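Local coordinates for putative flagellar protein FliS (Parabacteroides merdae ATCC 43184, PDB 4YOK) that is of unknown function despite its name, and combines a transthyretin-like (prealbumin-like) N-terminal domain with a C-terminal domain of the E-set clan, at residues Met135-Lys140 with Leu150-Phe155; Phe102-Glu107 with Val185-Asn190. All coordinates share one frame; numbering follows the deposited sequence.

Contact 1: Met135-Lys140 with Leu150-Phe155; sequences MLLLSK and LYRQDF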
HETATM    1  N   MSE A 135      -6.664  -4.602 -10.588  1.00 16.58           N
HETATM    2  CA  MSE A 135      -5.464  -4.764 -11.417  1.00 16.68           C
HETATM    3  C   MSE A 135      -4.717  -6.043 -11.083  1.00 20.31           C
HETATM    4  O   MSE A 135      -4.496  -6.355  -9.908  1.00 20.51           O
HETATM    5  CB  MSE A 135      -4.508  -3.556 -11.241  1.00 19.79           C
HETATM    6  CG  MSE A 135      -5.155  -2.227 -11.604  1.00 25.83           C
HETATM    7 SE   MSE A 135      -4.011  -0.759 -11.055  0.75 33.01          SE
HETATM    8  CE  MSE A 135      -4.593  -0.764  -9.120  1.00 29.26           C
ATOM      9  N   LEU A 136      -4.350  -6.785 -12.130  1.00 16.17           N
ATOM     10  CA  LEU A 136      -3.529  -7.998 -12.060  1.00 16.41           C
ATOM     11  C   LEU A 136      -2.156  -7.575 -12.520  1.00 19.43           C
ATOM     12  O   LEU A 136      -2.037  -6.997 -13.599  1.00 18.44           O
ATOM     13  CB  LEU A 136      -4.131  -9.122 -12.921  1.00 17.37           C
ATOM     14  CG  LEU A 136      -5.006 -10.138 -12.170  1.00 22.61           C
ATOM     15  CD1 LEU A 136      -6.164  -9.484 -11.439  1.00 22.59           C
ATOM     16  CD2 LEU A 136      -5.448 -11.271 -13.072  1.00 23.05           C
ATOM     17  N   LEU A 137      -1.134  -7.759 -11.666  1.00 15.42           N
ATOM     18  CA  LEU A 137       0.217  -7.283 -11.939  1.00 14.55           C
ATOM     19  C   LEU A 137       1.277  -8.345 -11.815  1.00 17.52           C
ATOM     20  O   LEU A 137       1.198  -9.216 -10.937  1.00 16.70           O
ATOM     21  CB  LEU A 137       0.571  -6.150 -10.934  1.00 14.78           C
ATOM     22  CG  LEU A 137      -0.423  -4.995 -10.802  1.00 18.47           C
ATOM     23  CD1 LEU A 137      -0.217  -4.225  -9.488  1.00 16.72           C
ATOM     24  CD2 LEU A 137      -0.351  -4.071 -12.010  1.00 18.45           C
ATOM     25  N   LEU A 138       2.309  -8.245 -12.672  1.00 14.44           N
ATOM     26  CA  LEU A 138       3.507  -9.072 -12.596  1.00 16.04           C
ATOM     27  C   LEU A 138       4.721  -8.155 -12.653  1.00 19.14           C
ATOM     28  O   LEU A 138       4.687  -7.125 -13.338  1.00 18.02           O
ATOM     29  CB  LEU A 138       3.606 -10.143 -13.698  1.00 16.23           C
ATOM     30  CG  LEU A 138       2.542 -11.257 -13.682  1.00 20.38           C
ATOM     31  CD1 LEU A 138       2.522 -12.007 -15.021  1.00 20.03           C
ATOM     32  CD2 LEU A 138       2.785 -12.245 -12.532  1.00 18.94           C
ATOM     33  N   SER A 139       5.777  -8.521 -11.931  1.00 15.98           N
ATOM     34  CA  SER A 139       7.019  -7.760 -11.938  1.00 14.56           C
ATOM     35  C   SER A 139       8.213  -8.711 -11.960  1.00 20.52           C
ATOM     36  O   SER A 139       8.102  -9.820 -11.436  1.00 19.89           O
ATOM     37  CB  SER A 139       7.083  -6.867 -10.689  1.00 16.57           C
ATOM     38  OG  SER A 139       8.329  -6.184 -10.636  1.00 20.32           O
ATOM     39  N   LYS A 140       9.352  -8.277 -12.541  1.00 18.42           N
ATOM     40  CA  LYS A 140      10.639  -8.993 -12.500  1.00 19.31           C
ATOM     41  C   LYS A 140      11.333  -8.820 -11.138  1.00 21.40           C
ATOM     42  O   LYS A 140      12.378  -9.447 -10.904  1.00 21.63           O
ATOM     43  CB  LYS A 140      11.619  -8.413 -13.553  1.00 23.89           C
ATOM     44  CG  LYS A 140      11.349  -8.776 -14.990  1.00 42.84           C
ATOM     45  CD  LYS A 140      12.537  -8.403 -15.877  1.00 46.96           C
ATOM     46  CE  LYS A 140      12.678  -6.922 -16.152  1.00 58.15           C
ATOM     47  NZ  LYS A 140      13.487  -6.665 -17.374  1.00 71.27           N
ATOM     48  N   LEU A 150       5.930  -5.307 -15.041  1.00 21.77           N
ATOM     49  CA  LEU A 150       6.267  -5.854 -16.347  1.00 24.22           C
ATOM     50  C   LEU A 150       4.990  -6.156 -17.144  1.00 25.55           C
ATOM     51  O   LEU A 150       5.010  -6.240 -18.379  1.00 26.45           O
ATOM     52  CB  LEU A 150       7.063  -7.147 -16.083  1.00 26.48           C
ATOM     53  CG  LEU A 150       7.869  -7.698 -17.215  1.00 34.36           C
ATOM     54  CD1 LEU A 150       9.120  -6.876 -17.426  1.00 36.65           C
ATOM     55  CD2 LEU A 150       8.266  -9.131 -16.916  1.00 38.80           C
ATOM     56  N   TYR A 151       3.876  -6.376 -16.426  1.00 19.16           N
ATOM     57  CA  TYR A 151       2.579  -6.702 -17.016  1.00 18.37           C
ATOM     58  C   TYR A 151       1.485  -6.185 -16.106  1.00 18.00           C
ATOM     59  O   TYR A 151       1.580  -6.346 -14.882  1.00 17.02           O
ATOM     60  CB  TYR A 151       2.420  -8.237 -17.200  1.00 19.58           C
ATOM     61  CG  TYR A 151       1.051  -8.643 -17.704  1.00 18.25           C
ATOM     62  CD1 TYR A 151       0.783  -8.711 -19.071  1.00 20.03           C
ATOM     63  CD2 TYR A 151       0.019  -8.956 -16.819  1.00 17.87           C
ATOM     64  CE1 TYR A 151      -0.481  -9.054 -19.546  1.00 20.53           C
ATOM     65  CE2 TYR A 151      -1.253  -9.317 -17.284  1.00 17.65           C
ATOM     66  CZ  TYR A 151      -1.500  -9.346 -18.649  1.00 25.73           C
ATOM     67  OH  TYR A 151      -2.737  -9.695 -19.143  1.00 23.33           O
ATOM     68  N   ARG A 152       0.441  -5.594 -16.713  1.00 14.83           N
ATOM     69  CA  ARG A 152      -0.703  -5.074 -15.986  1.00 14.05           C
ATOM     70  C   ARG A 152      -1.935  -5.303 -16.824  1.00 19.48           C
ATOM     71  O   ARG A 152      -1.917  -4.996 -18.022  1.00 18.07           O
ATOM     72  CB  ARG A 152      -0.524  -3.556 -15.679  1.00 14.29           C
ATOM     73  CG  ARG A 152      -1.789  -2.912 -15.068  1.00 16.67           C
ATOM     74  CD  ARG A 152      -1.540  -1.454 -14.663  1.00 14.22           C
ATOM     75  NE  ARG A 152      -2.801  -0.725 -14.520  1.00 21.24           N
ATOM     76  CZ  ARG A 152      -2.885   0.590 -14.320  1.00 28.99           C
ATOM     77  NH1 ARG A 152      -1.784   1.320 -14.177  1.00 20.98           N
ATOM     78  NH2 ARG A 152      -4.069   1.187 -14.268  1.00 24.81           N
ATOM     79  N   GLN A 153      -2.999  -5.819 -16.199  1.00 16.92           N
ATOM     80  CA  GLN A 153      -4.302  -5.960 -16.861  1.00 17.05           C
ATOM     81  C   GLN A 153      -5.362  -5.455 -15.904  1.00 20.86           C
ATOM     82  O   GLN A 153      -5.455  -5.963 -14.782  1.00 19.74           O
ATOM     83  CB  GLN A 153      -4.587  -7.412 -17.296  1.00 18.30           C
ATOM     84  CG  GLN A 153      -5.976  -7.572 -17.995  1.00 21.00           C
ATOM     85  CD  GLN A 153      -6.046  -6.836 -19.317  1.00 24.60           C
ATOM     86  OE1 GLN A 153      -5.115  -6.872 -20.124  1.00 22.14           O
ATOM     87  NE2 GLN A 153      -7.092  -6.065 -19.514  1.00 24.31           N
ATOM     88  N   ASP A 154      -6.160  -4.467 -16.339  1.00 18.47           N
ATOM     89  CA  ASP A 154      -7.247  -3.899 -15.525  1.00 17.94           C
ATOM     90  C   ASP A 154      -8.581  -4.525 -15.851  1.00 20.09           C
ATOM     91  O   ASP A 154      -8.828  -4.936 -16.989  1.00 19.05           O
ATOM     92  CB  ASP A 154      -7.351  -2.384 -15.733  1.00 20.23           C
ATOM     93  CG  ASP A 154      -6.135  -1.585 -15.283  1.00 25.73           C
ATOM     94  OD1 ASP A 154      -5.194  -2.192 -14.710  1.00 21.23           O
ATOM     95  OD2 ASP A 154      -6.124  -0.368 -15.506  1.00 28.41           O
ATOM     96  N   PHE A 155      -9.453  -4.592 -14.835  1.00 18.24           N
ATOM     97  CA  PHE A 155     -10.841  -5.096 -14.891  1.00 17.78           C
ATOM     98  C   PHE A 155     -11.685  -3.981 -14.266  1.00 22.80           C
ATOM     99  O   PHE A 155     -11.389  -3.544 -13.151  1.00 23.91           O
ATOM    100  CB  PHE A 155     -10.966  -6.457 -14.167  1.00 18.93           C
ATOM    101  CG  PHE A 155     -10.131  -7.573 -14.778  1.00 19.75           C
ATOM    102  CD1 PHE A 155      -8.784  -7.724 -14.445  1.00 21.73           C
ATOM    103  CD2 PHE A 155     -10.674  -8.435 -15.726  1.00 22.48           C
ATOM    104  CE1 PHE A 155      -8.003  -8.721 -15.046  1.00 23.53           C
ATOM    105  CE2 PHE A 155      -9.896  -9.444 -16.314  1.00 25.23           C
ATOM    106  CZ  PHE A 155      -8.567  -9.587 -15.963  1.00 22.88           C
TER
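L136 and L138 form the hydrogen-bonded pairs with Q153 and Y151 in an antiparallel ladder, and at its end L138 O takes both L150 N (2.8 Å) and Y151 N (3.3 Å), a classic beta bulge. M135, L137, R152 and D154 share one face of this hairpin. R152 stretches out from CG to NE, with CG anti to its own backbone N (chi1 173°), which lays its methylene chain alongside L137, L137 CD2 lying 3.6 Å from R152 CG. The guanidinium grips D154 side-on: R152 NE meets D154 OD1 in the guanidinium plane at 2.8 Å, nearly straight at 179°, and R152 NH2 reaches D154 OD2, tilted from that plane, at 2.9 Å, each oxygen using its syn lone pair. M135, a selenomethionine, sets SE over one guanidinium face, 3.7 Å from R152 NE. On the other face L138 CB meets Y151 CB, and L136 brings both methyls to F155 CE1. At the loop end the K140 methylenes cross L150. Leucines suit the buried strand, whereas arginine suits the more exposed partner because its long chain covers apolar neighbours before its charge is met. Two bonds to D154 and NH1 on D146 O probably hold the guanidinium against rotation.

Contact 2: Phe102-Glu107 with Val185-Asn190; sequences FMISNE and VGVLAN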
ATOM      1  N   PHE A 102     -11.580  -0.687   0.923  1.00 17.57           N
ATOM      2  CA  PHE A 102     -11.624  -2.124   0.656  1.00 16.91           C
ATOM      3  C   PHE A 102     -10.418  -2.854   1.232  1.00 19.88           C
ATOM      4  O   PHE A 102      -9.354  -2.273   1.410  1.00 18.04           O
ATOM      5  CB  PHE A 102     -11.647  -2.398  -0.875  1.00 18.45           C
ATOM      6  CG  PHE A 102     -12.853  -1.802  -1.564  1.00 18.98           C
ATOM      7  CD1 PHE A 102     -14.093  -2.435  -1.501  1.00 20.37           C
ATOM      8  CD2 PHE A 102     -12.761  -0.580  -2.230  1.00 18.80           C
ATOM      9  CE1 PHE A 102     -15.226  -1.851  -2.085  1.00 20.84           C
ATOM     10  CE2 PHE A 102     -13.892  -0.006  -2.833  1.00 21.57           C
ATOM     11  CZ  PHE A 102     -15.120  -0.635  -2.730  1.00 20.44           C
HETATM   12  N   MSE A 103     -10.605  -4.138   1.514  1.00 17.82           N
HETATM   13  CA  MSE A 103      -9.542  -5.041   1.931  1.00 16.51           C
HETATM   14  C   MSE A 103      -9.569  -6.238   0.974  1.00 19.04           C
HETATM   15  O   MSE A 103     -10.641  -6.701   0.587  1.00 19.45           O
HETATM   16  CB  MSE A 103      -9.674  -5.487   3.409  1.00 18.24           C
HETATM   17  CG  MSE A 103      -9.409  -4.368   4.419  1.00 24.79           C
HETATM   18 SE   MSE A 103      -7.515  -3.769   4.489  0.75 31.64          SE
HETATM   19  CE  MSE A 103      -6.765  -5.374   5.295  1.00 28.90           C
ATOM     20  N   ILE A 104      -8.386  -6.728   0.612  1.00 17.08           N
ATOM     21  CA  ILE A 104      -8.197  -7.904  -0.230  1.00 17.00           C
ATOM     22  C   ILE A 104      -7.779  -9.030   0.704  1.00 21.94           C
ATOM     23  O   ILE A 104      -6.927  -8.811   1.564  1.00 20.41           O
ATOM     24  CB  ILE A 104      -7.126  -7.648  -1.334  1.00 19.91           C
ATOM     25  CG1 ILE A 104      -7.510  -6.474  -2.253  1.00 19.43           C
ATOM     26  CG2 ILE A 104      -6.839  -8.924  -2.150  1.00 20.75           C
ATOM     27  CD1 ILE A 104      -6.315  -5.915  -3.074  1.00 24.19           C
ATOM     28  N   SER A 105      -8.361 -10.223   0.541  1.00 19.51           N
ATOM     29  CA  SER A 105      -7.989 -11.376   1.365  1.00 20.31           C
ATOM     30  C   SER A 105      -8.094 -12.667   0.556  1.00 24.37           C
ATOM     31  O   SER A 105      -8.599 -12.640  -0.565  1.00 22.39           O
ATOM     32  CB  SER A 105      -8.886 -11.463   2.598  1.00 24.22           C
ATOM     33  OG  SER A 105     -10.222 -11.749   2.231  1.00 28.12           O
ATOM     34  N   ASN A 106      -7.600 -13.790   1.130  1.00 22.04           N
ATOM     35  CA  ASN A 106      -7.662 -15.141   0.552  1.00 22.85           C
ATOM     36  C   ASN A 106      -7.088 -15.197  -0.880  1.00 24.94           C
ATOM     37  O   ASN A 106      -7.630 -15.894  -1.733  1.00 25.16           O
ATOM     38  CB  ASN A 106      -9.124 -15.641   0.568  1.00 28.53           C
ATOM     39  CG  ASN A 106      -9.276 -17.142   0.509  1.00 59.84           C
ATOM     40  OD1 ASN A 106      -8.406 -17.911   0.955  1.00 54.37           O
ATOM     41  ND2 ASN A 106     -10.395 -17.586  -0.053  1.00 54.11           N
ATOM     42  N   GLU A 107      -5.992 -14.480  -1.135  1.00 22.08           N
ATOM     43  CA  GLU A 107      -5.409 -14.410  -2.487  1.00 21.78           C
ATOM     44  C   GLU A 107      -4.724 -15.682  -2.914  1.00 25.25           C
ATOM     45  O   GLU A 107      -3.928 -16.265  -2.170  1.00 25.83           O
ATOM     46  CB  GLU A 107      -4.388 -13.270  -2.619  1.00 22.41           C
ATOM     47  CG  GLU A 107      -4.924 -11.930  -2.172  1.00 36.50           C
ATOM     48  CD  GLU A 107      -4.525 -11.568  -0.754  1.00 47.90           C
ATOM     49  OE1 GLU A 107      -4.330 -12.491   0.066  1.00 33.64           O
ATOM     50  OE2 GLU A 107      -4.430 -10.357  -0.456  1.00 48.76           O
ATOM     51  N   VAL A 185      -2.053  -8.107  -6.690  1.00 14.56           N
ATOM     52  CA  VAL A 185      -3.336  -7.618  -7.189  1.00 15.17           C
ATOM     53  C   VAL A 185      -3.610  -6.276  -6.498  1.00 18.22           C
ATOM     54  O   VAL A 185      -3.127  -6.056  -5.379  1.00 16.17           O
ATOM     55  CB  VAL A 185      -4.529  -8.593  -7.094  1.00 20.74           C
ATOM     56  CG1 VAL A 185      -4.344  -9.780  -8.050  1.00 21.76           C
ATOM     57  CG2 VAL A 185      -4.780  -9.061  -5.662  1.00 21.06           C
ATOM     58  N   GLY A 186      -4.339  -5.406  -7.182  1.00 15.69           N
ATOM     59  CA  GLY A 186      -4.687  -4.090  -6.648  1.00 16.25           C
ATOM     60  C   GLY A 186      -6.158  -3.777  -6.808  1.00 18.78           C
ATOM     61  O   GLY A 186      -6.795  -4.266  -7.739  1.00 17.04           O
ATOM     62  N   VAL A 187      -6.712  -2.983  -5.880  1.00 16.20           N
ATOM     63  CA  VAL A 187      -8.104  -2.536  -5.904  1.00 15.52           C
ATOM     64  C   VAL A 187      -8.109  -1.030  -5.625  1.00 18.89           C
ATOM     65  O   VAL A 187      -7.637  -0.577  -4.575  1.00 17.48           O
ATOM     66  CB  VAL A 187      -9.040  -3.313  -4.930  1.00 18.90           C
ATOM     67  CG1 VAL A 187     -10.446  -2.701  -4.907  1.00 20.14           C
ATOM     68  CG2 VAL A 187      -9.109  -4.802  -5.298  1.00 18.53           C
ATOM     69  N   LEU A 188      -8.607  -0.273  -6.593  1.00 16.70           N
ATOM     70  CA  LEU A 188      -8.751   1.177  -6.514  1.00 16.12           C
ATOM     71  C   LEU A 188     -10.229   1.530  -6.337  1.00 20.79           C
ATOM     72  O   LEU A 188     -11.066   1.079  -7.105  1.00 19.83           O
ATOM     73  CB  LEU A 188      -8.193   1.836  -7.793  1.00 16.11           C
ATOM     74  CG  LEU A 188      -8.329   3.362  -7.885  1.00 19.31           C
ATOM     75  CD1 LEU A 188      -7.347   4.061  -6.922  1.00 19.73           C
ATOM     76  CD2 LEU A 188      -8.094   3.838  -9.326  1.00 21.19           C
ATOM     77  N   ALA A 189     -10.528   2.349  -5.332  1.00 17.59           N
ATOM     78  CA  ALA A 189     -11.866   2.846  -5.017  1.00 17.42           C
ATOM     79  C   ALA A 189     -12.173   4.097  -5.821  1.00 22.04           C
ATOM     80  O   ALA A 189     -11.266   4.908  -6.054  1.00 20.07           O
ATOM     81  CB  ALA A 189     -11.935   3.166  -3.532  1.00 17.78           C
ATOM     82  N   ASN A 190     -13.460   4.291  -6.202  1.00 20.44           N
ATOM     83  CA  ASN A 190     -13.925   5.543  -6.818  1.00 19.52           C
ATOM     84  C   ASN A 190     -13.549   6.708  -5.909  1.00 24.40           C
ATOM     85  O   ASN A 190     -13.790   6.640  -4.690  1.00 25.64           O
ATOM     86  CB  ASN A 190     -15.478   5.522  -6.983  1.00 20.57           C
ATOM     87  CG  ASN A 190     -15.987   4.840  -8.218  1.00 46.52           C
ATOM     88  OD1 ASN A 190     -15.238   4.252  -8.978  1.00 37.05           O
ATOM     89  ND2 ASN A 190     -17.290   4.923  -8.454  1.00 47.55           N
TER
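The F102 ring turns an edge to A189, whose CB lies near the ring plane, 3.8 Å from F102 CE2. V187 approaches obliquely, its CG1 4.1 Å from F102 CD2, and the two side chains cross at about a right angle. The ring reaches them with CG anti to the carbonyl carbon (chi1 -61°). Alanine suits its place because a lone methyl lets a broad ring edge come close. I104 carries the other half of the contact. Its CD1 packs on V187 CG2 at 3.7 Å as the two chains slide past each other in opposite directions, while its CG2 meets V185 CG2 at 4.1 Å. V187 thus divides its methyls, CG1 to the ring and CG2 to the isoleucine, a task that suits a beta-branched residue on a strand. An alanine in place of F102 would probably leave A189 CB and V187 CG1 without their aromatic neighbour and open a gap between the strands. No hydrogen bond crosses here: the strand axes run nearly antiparallel at 164° but 8.2 Å apart, as in two sheets packed face to face. Strand 102-111 pairs with 115-124, which adds I122 against both F102 and V187; strand 182-189 lies between 131-139 and 196-202, with I131 reaching F102.

Contact 1 joins neighbouring strands within one sheet, whereas contact 2 packs that sheet against the three-stranded sheet opposite, so together they show the two directions of cohesion in a beta-sandwich. Strands 131-139 and 182-189 are neighbours, and the two contacts meet directly: M135 N lies 2.9 Å from G186 O, a probable hydrogen bond, and L136 CD1 packs on V185 CG1. Contact 2 is wholly buried and apolar. Contact 1 is mixed, with buried leucines on the inner strand and the R152-D154 salt bridge as well as aromatic packing on the outermost one, 151-155. Backbone hydrogen bonds organise the hairpin, while the packing of 102-107 on 185-190, far apart in sequence, rests on side chains alone.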